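Local coordinates for DUF2520 domain-containing protein (Thermotoga maritima, PDB 2I76), which binds NADPH and is probably a dehydrogenase of the 6-phosphogluconate dehydrogenase-like superfamily, though its substrate is unknown, at residues Thr14-Glu19 against Asn40-Tyr45; Thr51-Glu57 against His77-Ala83; Arg102-Asn108 against Val125-Asp131; Ser178-Tyr182 against Glu191-Leu197. All blocks are in the same frame, centred on the assembly; numbering follows the deposited sequence.

Contact 1 (Thr14-Glu19 against Asn40-Tyr45); sequences TRFFLE and NLAEVY
T14 meets L41 loosely, OG1 lying 4.2 Å from L41 CD1, while the hydroxyl spends its polarity on the carbonyl of G11. One residue on, R15 runs its chain extended from CG to NE, and this carries the guanidinium past the end of the same leucine. L41 CD2 sits at the edge of that group, close to its plane and 3.4 Å from R15 NE. L18 carries the centre of the contact. With CG anti to its carbonyl carbon (chi1 -80°), it sends CD1 over one face of Y45, 3.5 Å from the ring centroid and 20° off the ring normal, a CH-pi contact. V44 CG1 covers the opposite face, so the ring is sandwiched between methyl groups. E19 finishes the segment: its CB stands 3.9 Å from Y45 CE2, with the carboxylate plane turned 60° from the ring. L18 also packs on F7 of strand 6-8 and L41 on I30 of strand 30-31, tying both helices to the parallel strands of the Rossmann-type fold, while T10, an NADPH-binding residue, lies against L41 from its loop. The chemistry is thus chiefly apolar and aromatic at the middle, with the charged groups of R15 and E19 at the exposed margin.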
# COMPACT_ATOMS: atom_id res chain seq x y z
N THR A 14 7.27 24.12 7.94
CA THR A 14 8.11 24.82 8.90
C THR A 14 7.33 24.94 10.20
O THR A 14 7.90 24.87 11.29
CB THR A 14 8.52 26.21 8.40
OG1 THR A 14 7.36 27.02 8.23
CG2 THR A 14 9.24 26.11 7.06
N ARG A 15 6.02 25.12 10.08
CA ARG A 15 5.19 25.21 11.27
C ARG A 15 5.41 23.92 12.03
O ARG A 15 5.22 23.86 13.25
CB ARG A 15 3.70 25.37 10.90
CG ARG A 15 3.35 26.74 10.38
CD ARG A 15 1.86 26.88 10.15
NE ARG A 15 1.50 28.24 9.77
CZ ARG A 15 0.51 28.55 8.93
NH1 ARG A 15 -0.24 27.58 8.39
NH2 ARG A 15 0.26 29.82 8.64
N PHE A 16 5.84 22.89 11.32
CA PHE A 16 6.09 21.60 11.92
C PHE A 16 7.33 21.63 12.79
O PHE A 16 7.24 21.49 14.00
CB PHE A 16 6.22 20.54 10.84
CG PHE A 16 6.43 19.16 11.38
CD1 PHE A 16 5.46 18.56 12.15
CD2 PHE A 16 7.62 18.48 11.14
CE1 PHE A 16 5.66 17.29 12.69
CE2 PHE A 16 7.83 17.21 11.67
CZ PHE A 16 6.85 16.61 12.45
N PHE A 17 8.50 21.82 12.18
CA PHE A 17 9.74 21.86 12.96
C PHE A 17 9.72 22.92 14.06
O PHE A 17 10.31 22.74 15.13
CB PHE A 17 10.94 22.12 12.05
CG PHE A 17 11.28 20.96 11.15
CD1 PHE A 17 10.87 20.95 9.82
CD2 PHE A 17 12.08 19.93 11.62
CE1 PHE A 17 11.25 19.92 8.94
CE2 PHE A 17 12.47 18.90 10.76
CZ PHE A 17 12.05 18.90 9.41
N LEU A 18 9.04 24.03 13.80
CA LEU A 18 8.92 25.09 14.78
C LEU A 18 8.22 24.51 16.02
O LEU A 18 8.82 24.35 17.09
CB LEU A 18 8.08 26.25 14.23
CG LEU A 18 8.68 27.29 13.29
CD1 LEU A 18 7.62 28.31 12.90
CD2 LEU A 18 9.83 27.98 13.98
N GLU A 19 6.95 24.19 15.84
CA GLU A 19 6.13 23.62 16.90
C GLU A 19 6.87 22.60 17.76
O GLU A 19 6.89 22.71 18.99
CB GLU A 19 4.89 22.96 16.29
CG GLU A 19 3.87 22.48 17.30
CD GLU A 19 3.24 23.62 18.05
OE1 GLU A 19 3.92 24.22 18.91
OE2 GLU A 19 2.05 23.91 17.78
N ASN A 40 3.76 36.48 11.38
CA ASN A 40 2.75 35.68 12.06
C ASN A 40 3.35 34.45 12.72
O ASN A 40 2.97 34.11 13.84
CB ASN A 40 1.64 35.25 11.11
CG ASN A 40 0.64 34.32 11.78
OD1 ASN A 40 0.71 33.11 11.63
ND2 ASN A 40 -0.27 34.90 12.56
N LEU A 41 4.27 33.79 12.04
CA LEU A 41 4.90 32.61 12.60
C LEU A 41 5.87 33.04 13.70
O LEU A 41 6.14 32.28 14.63
CB LEU A 41 5.61 31.82 11.51
CG LEU A 41 4.71 31.47 10.33
CD1 LEU A 41 5.48 30.58 9.40
CD2 LEU A 41 3.45 30.77 10.78
N ALA A 42 6.39 34.26 13.60
CA ALA A 42 7.29 34.78 14.63
C ALA A 42 6.42 35.08 15.87
O ALA A 42 6.86 34.92 17.01
CB ALA A 42 7.99 36.05 14.14
N GLU A 43 5.19 35.52 15.61
CA GLU A 43 4.22 35.84 16.66
C GLU A 43 3.81 34.57 17.41
O GLU A 43 3.54 34.61 18.62
CB GLU A 43 2.98 36.47 16.03
CG GLU A 43 1.93 36.90 17.03
CD GLU A 43 0.61 37.23 16.37
OE1 GLU A 43 0.60 38.07 15.44
OE2 GLU A 43 -0.43 36.65 16.77
N VAL A 44 3.78 33.45 16.70
CA VAL A 44 3.39 32.18 17.27
C VAL A 44 4.56 31.35 17.77
O VAL A 44 4.39 30.40 18.54
CB VAL A 44 2.59 31.36 16.24
CG1 VAL A 44 2.13 30.05 16.85
CG2 VAL A 44 1.40 32.18 15.75
N TYR A 45 5.77 31.68 17.32
CA TYR A 45 6.94 30.91 17.74
C TYR A 45 8.11 31.76 18.23
O TYR A 45 8.72 31.44 19.25
CB TYR A 45 7.38 29.99 16.60
CG TYR A 45 6.30 29.04 16.07
CD1 TYR A 45 5.40 29.46 15.08
CD2 TYR A 45 6.20 27.74 16.55
CE1 TYR A 45 4.42 28.59 14.58
CE2 TYR A 45 5.22 26.87 16.05
CZ TYR A 45 4.34 27.30 15.06
OH TYR A 45 3.38 26.44 14.57

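Contact 2 (Thr51-Glu57 against His77-Ala83); sequences TLEKHPE and HLNLGDA
Two torsions bring H55 and L80 together. In H55 the ring carbon CG is swung opposite the backbone nitrogen (chi1 -178°), which lays the imidazole along the other chain; in L80, CG stands opposite the carbonyl carbon (chi1 -51°), sending the branched end back past the ring toward the H55 backbone and P56. The leucine and the histidine therefore run in opposing senses. L80 CB lies over the centre of the imidazole, 4.2 Å from its centroid and 10° off the ring normal, a CH-pi contact. The proline ring of P56 also packs on L80, and E53, bent at chi2, brings its carboxylate to border the same leucine, though the whole end of the L80 side chain is doubtfully placed and exact spacings there carry no weight. Toward one end T51 CG2 touches the imidazole of H77 at CD2, 4.2 Å away. At the other, exposed end the like charges of E57 and D82 lie near each other, their exact spacing doubtful; A83 CB rests 3.5 Å from E57 CA. Both segments are loops: residues 51-57 lead from helix 35-44 into strand 62-64, whereas residues 77-83 lead from helix 71-75 into strand 85-87. P56 leans on N6 and Y29, L78 on V8 and V62, and A83 on V62, which seats this surface contact on the parallel strands.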
# COMPACT_ATOMS: atom_id res chain seq x y z
N THR A 51 12.76 38.85 3.19
CA THR A 51 13.68 38.10 2.34
C THR A 51 14.63 39.20 1.86
O THR A 51 15.41 39.05 0.92
CB THR A 51 12.95 37.47 1.15
OG1 THR A 51 11.68 36.99 1.60
CG2 THR A 51 13.75 36.29 0.59
N LEU A 52 14.48 40.33 2.55
CA LEU A 52 15.25 41.56 2.40
C LEU A 52 15.51 41.65 3.89
O LEU A 52 15.43 42.69 4.53
CB LEU A 52 14.33 42.68 1.92
CG LEU A 52 13.40 42.19 0.80
CD1 LEU A 52 12.48 43.32 0.34
CD2 LEU A 52 14.24 41.64 -0.36
N GLU A 53 15.80 40.46 4.42
CA GLU A 53 16.06 40.18 5.81
C GLU A 53 17.28 40.80 6.45
O GLU A 53 18.03 41.55 5.83
CB GLU A 53 16.14 38.66 5.99
CG GLU A 53 16.30 37.84 4.70
CD GLU A 53 17.71 37.80 4.16
OE1 GLU A 53 18.66 37.66 4.95
OE2 GLU A 53 17.86 37.89 2.92
N LYS A 54 17.48 40.44 7.72
CA LYS A 54 18.60 40.91 8.51
C LYS A 54 19.87 40.21 8.03
O LYS A 54 20.39 40.50 6.95
CB LYS A 54 18.35 40.63 10.00
CG LYS A 54 17.08 41.30 10.52
CD LYS A 54 17.31 42.07 11.82
CE LYS A 54 16.09 42.93 12.17
NZ LYS A 54 16.21 43.62 13.50
N HIS A 55 20.36 39.27 8.83
CA HIS A 55 21.57 38.55 8.48
C HIS A 55 21.78 37.29 9.32
O HIS A 55 22.75 37.18 10.06
CB HIS A 55 22.76 39.50 8.59
CG HIS A 55 24.07 38.90 8.20
ND1 HIS A 55 24.85 38.18 9.07
CD2 HIS A 55 24.74 38.93 7.02
CE1 HIS A 55 25.96 37.79 8.45
NE2 HIS A 55 25.91 38.24 7.21
N PRO A 56 20.85 36.33 9.21
CA PRO A 56 20.89 35.05 9.93
C PRO A 56 22.22 34.31 9.93
O PRO A 56 23.10 34.57 9.11
CB PRO A 56 19.78 34.26 9.23
CG PRO A 56 18.74 35.32 9.06
CD PRO A 56 19.54 36.51 8.56
N GLU A 57 22.35 33.39 10.88
CA GLU A 57 23.55 32.58 11.05
C GLU A 57 23.50 31.81 12.38
O GLU A 57 23.53 30.58 12.41
CB GLU A 57 24.79 33.48 11.00
CG GLU A 57 24.94 34.45 12.16
CD GLU A 57 25.72 33.86 13.33
OE1 GLU A 57 25.25 32.89 13.97
OE2 GLU A 57 26.81 34.38 13.62
N HIS A 77 20.34 33.83 -2.51
CA HIS A 77 19.81 35.18 -2.41
C HIS A 77 19.66 35.47 -0.92
O HIS A 77 19.09 36.49 -0.51
CB HIS A 77 18.46 35.24 -3.14
CG HIS A 77 17.76 36.56 -3.02
ND1 HIS A 77 18.28 37.74 -3.51
CD2 HIS A 77 16.56 36.89 -2.47
CE1 HIS A 77 17.45 38.73 -3.27
NE2 HIS A 77 16.39 38.24 -2.64
N LEU A 78 20.17 34.57 -0.09
CA LEU A 78 20.10 34.73 1.35
C LEU A 78 21.36 35.39 1.86
O LEU A 78 21.33 36.21 2.78
CB LEU A 78 19.96 33.38 2.04
CG LEU A 78 18.70 32.56 1.86
CD1 LEU A 78 18.73 31.42 2.87
CD2 LEU A 78 17.48 33.44 2.08
N ASN A 79 22.48 34.99 1.26
CA ASN A 79 23.78 35.51 1.63
C ASN A 79 23.87 36.02 3.07
O ASN A 79 23.41 37.12 3.39
CB ASN A 79 24.18 36.62 0.65
CG ASN A 79 24.36 36.11 -0.78
OD1 ASN A 79 24.48 36.90 -1.72
ND2 ASN A 79 24.40 34.79 -0.94
N LEU A 80 24.45 35.19 3.93
CA LEU A 80 24.64 35.51 5.34
C LEU A 80 25.87 34.72 5.79
O LEU A 80 26.33 33.86 5.04
CB LEU A 80 23.38 35.12 6.12
CG LEU A 80 22.08 35.67 5.52
CD1 LEU A 80 20.89 35.01 6.19
CD2 LEU A 80 22.01 37.17 5.65
N GLY A 81 26.40 34.98 6.98
CA GLY A 81 27.61 34.28 7.40
C GLY A 81 27.60 33.34 8.58
O GLY A 81 27.04 33.63 9.64
N ASP A 82 28.28 32.21 8.40
CA ASP A 82 28.38 31.15 9.41
C ASP A 82 27.02 30.58 9.75
O ASP A 82 26.36 31.03 10.70
CB ASP A 82 29.04 31.65 10.70
CG ASP A 82 29.21 30.53 11.73
OD1 ASP A 82 29.99 29.58 11.50
OD2 ASP A 82 28.54 30.60 12.79
N ALA A 83 26.61 29.58 8.99
CA ALA A 83 25.33 28.94 9.20
C ALA A 83 25.24 27.70 8.32
O ALA A 83 25.38 27.79 7.10
CB ALA A 83 24.20 29.92 8.84

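Contact 3 (Arg102-Asn108 against Val125-Asp131); sequences RASIHPN and VFGLEGD. With NDP (NADPH dihydro-nicotinamide-adenine-dinucleotide phosphate), chain C.
I105 reaches across to L128 and F126 from its strand. At its root, I105 CB is 4.1 Å from L128 CD2. CG1, set opposite the backbone nitrogen (chi1 -179°), comes to 3.4 Å from that methyl and 3.7 Å from F126 CD2; the terminal CD1 keeps both neighbours, at 3.6 Å from L128 CD2. I105 and L128 form a non-hydrogen-bonded pair, and their side chains extend together on the face that also carries F126. The next pair, H106 with G127, is hydrogen-bonded both ways: G127 N to H106 O at 2.7 Å is nearly straight (167° at the hydrogen), and H106 N to G127 O at 2.8 Å is more bent (144°). H106 turns to the other face of the sheet, where its CD2 lies 3.6 Å from C6N of the NADPH nicotinamide and its ND1 is hydrogen-bonded to the hydroxyl of Y160. P107 O also approaches the nicotinamide, 3.4 Å from C5N. Strand 102-107 thus lines the cofactor pocket while pairing antiparallel with strand 126-128. The latter lies between it and strand 149-151; helix 135-145 covers the I105 and L128 face through V138, and helix 157-168 meets S104 and E129 through K157.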
# COMPACT_ATOMS: atom_id res chain seq x y z
N ARG A 102 26.66 22.01 4.94
CA ARG A 102 25.33 21.70 4.41
C ARG A 102 24.70 20.42 4.94
O ARG A 102 25.34 19.65 5.67
CB ARG A 102 25.39 21.65 2.88
CG ARG A 102 26.54 20.84 2.34
CD ARG A 102 26.65 20.97 0.83
NE ARG A 102 27.91 20.43 0.34
CZ ARG A 102 28.30 19.17 0.48
NH1 ARG A 102 27.52 18.29 1.10
NH2 ARG A 102 29.48 18.79 -0.00
N ALA A 103 23.44 20.20 4.59
CA ALA A 103 22.71 19.02 5.02
C ALA A 103 21.34 18.92 4.35
O ALA A 103 20.91 19.84 3.65
CB ALA A 103 22.56 19.01 6.54
N SER A 104 20.67 17.80 4.58
CA SER A 104 19.36 17.54 4.00
C SER A 104 18.54 16.63 4.92
O SER A 104 18.95 15.51 5.21
CB SER A 104 19.56 16.87 2.62
OG SER A 104 18.33 16.52 2.01
N ILE A 105 17.39 17.12 5.39
CA ILE A 105 16.52 16.30 6.25
C ILE A 105 15.14 16.10 5.62
O ILE A 105 14.39 17.07 5.39
CB ILE A 105 16.35 16.86 7.70
CG1 ILE A 105 15.45 15.90 8.50
CG2 ILE A 105 15.80 18.28 7.68
CD1 ILE A 105 15.65 15.92 10.00
N HIS A 106 14.82 14.84 5.35
CA HIS A 106 13.57 14.50 4.69
C HIS A 106 12.61 13.58 5.42
O HIS A 106 12.86 12.38 5.56
CB HIS A 106 13.87 13.91 3.30
CG HIS A 106 12.63 13.55 2.53
ND1 HIS A 106 12.05 12.30 2.58
CD2 HIS A 106 11.81 14.32 1.77
CE1 HIS A 106 10.93 12.31 1.89
NE2 HIS A 106 10.76 13.52 1.38
N PRO A 107 11.47 14.14 5.89
CA PRO A 107 10.43 13.42 6.61
C PRO A 107 9.48 12.70 5.64
O PRO A 107 8.83 13.34 4.81
CB PRO A 107 9.72 14.53 7.38
CG PRO A 107 9.76 15.65 6.41
CD PRO A 107 11.19 15.59 5.89
N ASN A 108 9.41 11.37 5.74
CA ASN A 108 8.53 10.62 4.86
C ASN A 108 7.14 10.70 5.45
O ASN A 108 6.74 9.88 6.27
CB ASN A 108 8.97 9.15 4.73
CG ASN A 108 10.31 8.99 4.02
OD1 ASN A 108 11.37 9.21 4.61
ND2 ASN A 108 10.26 8.63 2.76
N VAL A 125 9.98 8.23 9.75
CA VAL A 125 11.35 7.86 9.47
C VAL A 125 11.96 8.96 8.61
O VAL A 125 11.39 9.33 7.58
CB VAL A 125 11.42 6.53 8.70
CG1 VAL A 125 12.86 6.21 8.33
CG2 VAL A 125 10.83 5.41 9.54
N PHE A 126 13.10 9.49 9.05
CA PHE A 126 13.76 10.56 8.31
C PHE A 126 14.89 10.12 7.39
O PHE A 126 15.68 9.23 7.70
CB PHE A 126 14.32 11.62 9.25
CG PHE A 126 13.28 12.45 9.93
CD1 PHE A 126 12.88 12.16 11.23
CD2 PHE A 126 12.69 13.52 9.27
CE1 PHE A 126 11.92 12.94 11.87
CE2 PHE A 126 11.73 14.30 9.89
CZ PHE A 126 11.35 14.01 11.20
N GLY A 127 14.95 10.78 6.24
CA GLY A 127 16.01 10.51 5.30
C GLY A 127 16.96 11.68 5.42
O GLY A 127 16.68 12.77 4.91
N LEU A 128 18.06 11.47 6.11
CA LEU A 128 19.04 12.54 6.29
C LEU A 128 20.17 12.30 5.30
O LEU A 128 20.29 11.22 4.73
CB LEU A 128 19.57 12.54 7.72
CG LEU A 128 18.56 12.20 8.82
CD1 LEU A 128 19.14 12.51 10.17
CD2 LEU A 128 17.28 12.98 8.60
N GLU A 129 20.99 13.32 5.12
CA GLU A 129 22.12 13.28 4.19
C GLU A 129 22.69 14.70 4.26
O GLU A 129 22.10 15.65 3.75
CB GLU A 129 21.60 12.93 2.78
CG GLU A 129 22.56 13.11 1.63
CD GLU A 129 22.56 14.53 1.08
OE1 GLU A 129 23.55 15.26 1.32
OE2 GLU A 129 21.57 14.93 0.43
N GLY A 130 23.82 14.84 4.94
CA GLY A 130 24.42 16.16 5.07
C GLY A 130 25.92 16.21 4.96
O GLY A 130 26.61 15.23 4.65
N ASP A 131 26.43 17.41 5.24
CA ASP A 131 27.85 17.72 5.22
C ASP A 131 28.57 16.91 6.30
O ASP A 131 27.93 16.16 7.03
CB ASP A 131 28.03 19.22 5.46
CG ASP A 131 29.46 19.65 5.45
OD1 ASP A 131 30.14 19.53 6.49
OD2 ASP A 131 29.92 20.10 4.38
PA NDP C . 5.06 24.91 0.13
O1A NDP C . 4.06 24.73 1.16
O2A NDP C . 4.72 25.17 -1.32
O5B NDP C . 6.06 26.07 0.64
C5B NDP C . 5.51 27.36 0.79
C4B NDP C . 6.67 28.21 1.25
O4B NDP C . 7.64 28.23 0.14
C3B NDP C . 6.28 29.61 1.50
O3B NDP C . 7.02 30.11 2.61
C2B NDP C . 6.58 30.34 0.27
O2B NDP C . 6.67 31.77 0.24
C1B NDP C . 7.78 29.61 -0.24
N9A NDP C . 7.85 29.80 -1.73
C8A NDP C . 7.00 29.26 -2.74
N7A NDP C . 7.38 29.66 -3.94
C5A NDP C . 8.46 30.47 -3.76
C6A NDP C . 9.32 31.21 -4.65
N6A NDP C . 9.10 31.19 -5.98
N1A NDP C . 10.36 31.96 -4.13
C2A NDP C . 10.59 31.98 -2.77
N3A NDP C . 9.84 31.31 -1.86
C4A NDP C . 8.78 30.56 -2.42
O3 NDP C . 6.10 23.75 0.19
PN NDP C . 6.52 22.17 -0.00
O1N NDP C . 6.14 22.18 -1.42
O2N NDP C . 5.62 21.58 1.05
O5D NDP C . 7.99 21.65 0.27
C5D NDP C . 9.07 22.53 0.67
C4D NDP C . 10.33 21.62 0.86
O4D NDP C . 10.00 20.58 1.79
C3D NDP C . 10.78 20.92 -0.43
O3D NDP C . 12.21 20.96 -0.47
C2D NDP C . 10.18 19.53 -0.34
O2D NDP C . 10.89 18.61 -1.15
C1D NDP C . 10.24 19.28 1.21
N1N NDP C . 9.21 18.30 1.73
C2N NDP C . 7.79 18.59 1.59
C3N NDP C . 6.86 17.57 2.12
C7N NDP C . 5.41 17.77 2.02
O7N NDP C . 4.57 16.92 2.43
N7N NDP C . 4.90 18.90 1.46
C4N NDP C . 7.40 16.40 2.72
C5N NDP C . 8.76 16.15 2.85
C6N NDP C . 9.66 17.10 2.35
P2B NDP C . 6.47 32.73 1.44
O1X NDP C . 6.64 34.03 0.79
O2X NDP C . 7.52 32.47 2.46
O3X NDP C . 5.08 32.56 2.04

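Contact 4 (Ser178-Tyr182 against Glu191-Leu197); sequences SKRIY and ELLIHTL
K179 NZ is held by two carboxylates: it makes a salt bridge of 2.7 Å to E191 OE2 across the contact and another to E211 of the second subunit. E191 OE2, whose position is less sure, also accepts from the backbone of V210 of that subunit. The lysine gets there stretched, with CG opposite the backbone nitrogen (chi1 166°) and every further torsion extended, whereas E191 bends back at chi2 to meet it. Y182 does the apolar work. Over one face of its ring lies L193 CD2, 3.6 Å from the centroid and 18° off the normal, a CH-pi contact offset toward the rim. L197 CD1 comes to the ring edge, 3.4 Å from Y182 OH, and I194 CD1 lies 3.4 Å from Y182 CE1. The same isoleucine methyl packs on S178 CB, while S178 OG bonds to the carbonyl of A163 of the second subunit. The two short helical segments run at 134° to one another, 10.0 Å apart at their axes, within the helical domain. The contact therefore combines an apolar cluster round Y182 with a charged pair, its acid buried, that is shared across the dimer, and the two acids around K179 may together favour the charged amine.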
# COMPACT_ATOMS: atom_id res chain seq x y z
N SER A 178 -8.22 -0.80 -11.14
CA SER A 178 -9.35 -1.48 -10.52
C SER A 178 -10.63 -0.65 -10.56
O SER A 178 -11.70 -1.18 -10.88
CB SER A 178 -9.03 -1.81 -9.08
OG SER A 178 -7.88 -2.61 -9.02
N LYS A 179 -10.54 0.63 -10.23
CA LYS A 179 -11.72 1.47 -10.24
C LYS A 179 -12.30 1.46 -11.64
O LYS A 179 -13.51 1.54 -11.83
CB LYS A 179 -11.39 2.91 -9.86
CG LYS A 179 -12.50 3.90 -10.19
CD LYS A 179 -12.12 5.29 -9.74
CE LYS A 179 -13.29 6.24 -9.90
NZ LYS A 179 -12.97 7.61 -9.40
N ARG A 180 -11.42 1.35 -12.61
CA ARG A 180 -11.88 1.33 -13.98
C ARG A 180 -12.73 0.10 -14.25
O ARG A 180 -13.79 0.20 -14.87
CB ARG A 180 -10.69 1.42 -14.96
CG ARG A 180 -10.23 2.87 -15.21
CD ARG A 180 -9.21 2.99 -16.33
NE ARG A 180 -9.68 2.34 -17.54
CZ ARG A 180 -8.89 2.02 -18.56
NH1 ARG A 180 -7.59 2.29 -18.50
NH2 ARG A 180 -9.39 1.40 -19.63
N ILE A 181 -12.29 -1.06 -13.75
CA ILE A 181 -13.06 -2.27 -13.99
C ILE A 181 -14.23 -2.44 -13.04
O ILE A 181 -15.13 -3.23 -13.31
CB ILE A 181 -12.15 -3.55 -14.00
CG1 ILE A 181 -12.29 -4.31 -12.69
CG2 ILE A 181 -10.70 -3.17 -14.26
CD1 ILE A 181 -13.36 -5.39 -12.76
N TYR A 182 -14.24 -1.72 -11.92
CA TYR A 182 -15.36 -1.81 -10.98
C TYR A 182 -16.49 -1.00 -11.53
O TYR A 182 -17.66 -1.29 -11.29
CB TYR A 182 -15.00 -1.28 -9.59
CG TYR A 182 -14.35 -2.34 -8.74
CD1 TYR A 182 -13.50 -1.99 -7.69
CD2 TYR A 182 -14.53 -3.69 -9.03
CE1 TYR A 182 -12.85 -2.98 -6.96
CE2 TYR A 182 -13.90 -4.67 -8.31
CZ TYR A 182 -13.05 -4.31 -7.28
OH TYR A 182 -12.38 -5.30 -6.59
N GLU A 191 -13.97 3.24 -4.80
CA GLU A 191 -12.86 3.68 -3.95
C GLU A 191 -12.89 3.03 -2.57
O GLU A 191 -11.84 2.70 -2.02
CB GLU A 191 -12.86 5.20 -3.77
CG GLU A 191 -12.08 6.00 -4.80
CD GLU A 191 -12.86 6.21 -6.09
OE1 GLU A 191 -14.11 6.13 -6.04
OE2 GLU A 191 -12.22 6.46 -7.13
N LEU A 192 -14.08 2.87 -2.02
CA LEU A 192 -14.25 2.25 -0.72
C LEU A 192 -13.70 0.84 -0.87
O LEU A 192 -12.73 0.45 -0.22
CB LEU A 192 -15.73 2.18 -0.36
CG LEU A 192 -16.58 3.44 -0.59
CD1 LEU A 192 -18.03 3.16 -0.18
CD2 LEU A 192 -16.00 4.60 0.22
N LEU A 193 -14.35 0.09 -1.75
CA LEU A 193 -13.95 -1.27 -2.04
C LEU A 193 -12.43 -1.36 -2.25
O LEU A 193 -11.77 -2.25 -1.70
CB LEU A 193 -14.72 -1.72 -3.29
CG LEU A 193 -14.68 -3.17 -3.79
CD1 LEU A 193 -15.04 -4.14 -2.66
CD2 LEU A 193 -15.64 -3.29 -4.95
N ILE A 194 -11.88 -0.44 -3.03
CA ILE A 194 -10.45 -0.40 -3.31
C ILE A 194 -9.66 -0.18 -2.03
O ILE A 194 -8.69 -0.89 -1.76
CB ILE A 194 -10.07 0.77 -4.27
CG1 ILE A 194 -10.72 0.57 -5.63
CG2 ILE A 194 -8.55 0.84 -4.43
CD1 ILE A 194 -10.37 -0.73 -6.29
N HIS A 195 -10.06 0.82 -1.25
CA HIS A 195 -9.37 1.13 -0.01
C HIS A 195 -9.28 -0.09 0.91
O HIS A 195 -8.24 -0.33 1.54
CB HIS A 195 -10.07 2.26 0.74
CG HIS A 195 -9.52 2.51 2.10
ND1 HIS A 195 -8.23 2.95 2.31
CD2 HIS A 195 -10.06 2.34 3.33
CE1 HIS A 195 -8.00 3.04 3.61
NE2 HIS A 195 -9.09 2.68 4.25
N THR A 196 -10.38 -0.84 0.99
CA THR A 196 -10.42 -2.01 1.86
C THR A 196 -9.40 -3.02 1.38
O THR A 196 -8.56 -3.47 2.15
CB THR A 196 -11.82 -2.69 1.90
OG1 THR A 196 -12.82 -1.79 2.42
CG2 THR A 196 -11.75 -3.95 2.77
N LEU A 197 -9.48 -3.35 0.10
CA LEU A 197 -8.58 -4.31 -0.51
C LEU A 197 -7.12 -3.93 -0.31
O LEU A 197 -6.29 -4.76 0.04
CB LEU A 197 -8.86 -4.40 -2.01
CG LEU A 197 -10.14 -5.11 -2.45
CD1 LEU A 197 -10.65 -4.53 -3.77
CD2 LEU A 197 -9.87 -6.60 -2.59

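In the fold
Contacts 1, 2 and 3 belong to the nucleotide-binding half of the chain, contact 4 to the helical half. Contacts 1 and 3 touch directly, F17 CZ lying 4.2 Å from I105 CG2, although their centres are about 20 Å apart. Contact 2 lies about 19 Å from contact 1 between centres and does not touch it. Contact 4 is remote, its centre about 35 Å from that of contact 3 and about 50 Å from that of contact 2, on the opposite side of the chain's centre from contact 2. H106 and P107 of contact 3 line an NADPH pocket, and the side chains of T14 and T51 come within about 6 Å of the cofactor; L197 of contact 4 lies about 8 Å from a different NADPH molecule.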